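Local coordinates for engineered protein (Artificial gene, PDB 3VB8) that is a computationally designed protein, probably made to act as a protein-based inhibitor of an enzyme, at residues Gly48-Met53 against Lys128-Glu133. Numbering follows the deposited sequence.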
loop_
_atom_site.group_PDB
_atom_site.type_symbol
_atom_site.label_atom_id
_atom_site.label_comp_id
_atom_site.label_asym_id
_atom_site.label_seq_id
_atom_site.Cartn_x
_atom_site.Cartn_y
_atom_site.Cartn_z
ATOM N N GLY A 48 6.611 5.511 -5.499
ATOM C CA GLY A 48 6.940 4.226 -4.909
ATOM C C GLY A 48 6.207 3.080 -5.572
ATOM O O GLY A 48 5.934 2.060 -4.942
ATOM N N LEU A 49 5.911 3.239 -6.855
ATOM C CA LEU A 49 5.208 2.215 -7.604
ATOM C C LEU A 49 5.981 1.650 -8.807
ATOM O O LEU A 49 6.903 2.271 -9.310
ATOM C CB LEU A 49 3.891 2.789 -8.110
ATOM C CG LEU A 49 2.967 3.545 -7.169
ATOM C CD1 LEU A 49 1.912 4.239 -8.030
ATOM C CD2 LEU A 49 2.332 2.581 -6.157
ATOM N N LEU A 50 5.581 0.473 -9.272
ATOM C CA LEU A 50 6.186 -0.151 -10.443
ATOM C C LEU A 50 4.961 -0.570 -11.234
ATOM O O LEU A 50 4.040 -1.143 -10.651
ATOM C CB LEU A 50 7.023 -1.363 -10.032
ATOM C CG LEU A 50 8.297 -1.087 -9.241
ATOM C CD1 LEU A 50 8.992 -2.377 -8.972
ATOM C CD2 LEU A 50 9.189 -0.158 -10.014
ATOM N N ALA A 51 4.915 -0.241 -12.524
ATOM C CA ALA A 51 3.765 -0.601 -13.358
ATOM C C ALA A 51 4.154 -1.661 -14.352
ATOM O O ALA A 51 5.263 -1.629 -14.860
ATOM C CB ALA A 51 3.269 0.583 -14.110
ATOM N N TYR A 52 3.232 -2.555 -14.680
ATOM C CA TYR A 52 3.525 -3.632 -15.615
ATOM C C TYR A 52 2.516 -3.705 -16.744
ATOM O O TYR A 52 1.333 -3.451 -16.538
ATOM C CB TYR A 52 3.488 -4.978 -14.891
ATOM C CG TYR A 52 4.535 -5.204 -13.827
ATOM C CD1 TYR A 52 5.759 -5.792 -14.150
ATOM C CD2 TYR A 52 4.282 -4.894 -12.488
ATOM C CE1 TYR A 52 6.706 -6.074 -13.168
ATOM C CE2 TYR A 52 5.226 -5.169 -11.492
ATOM C CZ TYR A 52 6.442 -5.766 -11.844
ATOM O OH TYR A 52 7.404 -6.080 -10.901
ATOM N N MET A 53 2.998 -4.083 -17.925
ATOM C CA MET A 53 2.154 -4.264 -19.093
ATOM C C MET A 53 2.115 -5.759 -19.260
ATOM O O MET A 53 2.945 -6.328 -19.959
ATOM C CB MET A 53 2.746 -3.603 -20.346
ATOM C CG MET A 53 2.661 -2.082 -20.409
ATOM S SD MET A 53 2.987 -1.448 -22.053
ATOM C CE MET A 53 4.668 -2.034 -22.288
ATOM N N LYS A 128 14.405 4.939 -3.269
ATOM C CA LYS A 128 14.543 4.442 -4.634
ATOM C C LYS A 128 13.493 3.371 -4.858
ATOM O O LYS A 128 12.798 3.001 -3.919
ATOM C CB LYS A 128 15.939 3.825 -4.794
ATOM C CG LYS A 128 16.611 4.030 -6.142
ATOM C CD LYS A 128 18.132 3.944 -5.971
ATOM C CE LYS A 128 18.675 5.118 -5.147
ATOM N NZ LYS A 128 20.155 5.072 -4.971
ATOM N N THR A 129 13.374 2.887 -6.093
ATOM C CA THR A 129 12.437 1.806 -6.404
ATOM C C THR A 129 13.292 0.629 -6.814
ATOM O O THR A 129 14.492 0.776 -7.047
ATOM C CB THR A 129 11.450 2.116 -7.586
ATOM O OG1 THR A 129 12.189 2.394 -8.775
ATOM C CG2 THR A 129 10.523 3.267 -7.259
ATOM N N ALA A 130 12.672 -0.535 -6.903
ATOM C CA ALA A 130 13.408 -1.717 -7.281
ATOM C C ALA A 130 13.607 -1.680 -8.797
ATOM O O ALA A 130 12.911 -0.933 -9.474
ATOM C CB ALA A 130 12.624 -2.987 -6.836
ATOM N N TRP A 131 14.566 -2.445 -9.321
ATOM C CA TRP A 131 14.780 -2.472 -10.762
ATOM C C TRP A 131 15.026 -3.853 -11.320
ATOM O O TRP A 131 16.094 -4.432 -11.130
ATOM C CB TRP A 131 15.940 -1.577 -11.191
ATOM C CG TRP A 131 15.830 -1.243 -12.634
ATOM C CD1 TRP A 131 16.848 -1.153 -13.552
ATOM C CD2 TRP A 131 14.624 -0.911 -13.336
ATOM N NE1 TRP A 131 16.343 -0.780 -14.787
ATOM C CE2 TRP A 131 14.982 -0.625 -14.678
ATOM C CE3 TRP A 131 13.271 -0.828 -12.964
ATOM C CZ2 TRP A 131 14.027 -0.255 -15.637
ATOM C CZ3 TRP A 131 12.332 -0.466 -13.915
ATOM C CH2 TRP A 131 12.711 -0.184 -15.232
ATOM N N VAL A 132 14.038 -4.357 -12.044
ATOM C CA VAL A 132 14.156 -5.668 -12.633
ATOM C C VAL A 132 15.241 -5.560 -13.671
ATOM O O VAL A 132 15.082 -4.846 -14.645
ATOM C CB VAL A 132 12.834 -6.102 -13.304
ATOM C CG1 VAL A 132 13.086 -7.170 -14.320
ATOM C CG2 VAL A 132 11.875 -6.643 -12.270
ATOM N N GLU A 133 16.351 -6.240 -13.442
ATOM C CA GLU A 133 17.449 -6.215 -14.381
ATOM C C GLU A 133 17.179 -7.266 -15.431
ATOM O O GLU A 133 16.938 -8.423 -15.087
ATOM C CB GLU A 133 18.756 -6.522 -13.646
ATOM C CG GLU A 133 19.207 -5.397 -12.713
ATOM C CD GLU A 133 20.435 -5.758 -11.894
ATOM O OE1 GLU A 133 21.431 -6.211 -12.496
ATOM O OE2 GLU A 133 20.408 -5.575 -10.654
#
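A G1 beta bulge, in which Gly-48 and Leu-49 both face Ser-44, leads into strand 49-54 of the antiparallel sheet, and Leu-50 just beyond it packs against Thr-129 and Ala-130 in the irregular loop between helix 114-122 and helix 143-156. At the Gly-48 phi of 81° and psi of 30°, a side chain would be jammed against the carbonyl oxygen of the preceding residue. Backbone bonds from Gly-48 to Ser-17 and from Leu-50 to Val-15 join this region to strand 11-19, with strand 42-44 as the other partner; the loop thus packs on a strand paired on both sides.

The contact is van der Waals packing, burying 210 Å² in total, with methyl groups set against both carbons and backbone carbonyl oxygens. The Leu-50 side chain leaves the backbone toward the loop, and chi1 of -68° sets CG beside the backbone N, opposite the carbonyl carbon. Leu-50 CD2 lies 4.0 Å from Thr-129 CB. Leu-50 CD1 reaches Ala-130 CB at 4.3 Å. The Leu-50 and Thr-129 side chains run antiparallel past one another, and Thr-129 CG2 comes within 4.3 Å of Leu-49 O, beside the bulge. His-43 of strand 42-44 touches both Leu-50 and Thr-129. Within the loop, Thr-129 OG1 donates a weak hydrogen bond of 3.5 Å to Ala-130 O, the same carbonyl oxygen that Leu-50 CD2 meets at 3.8 Å.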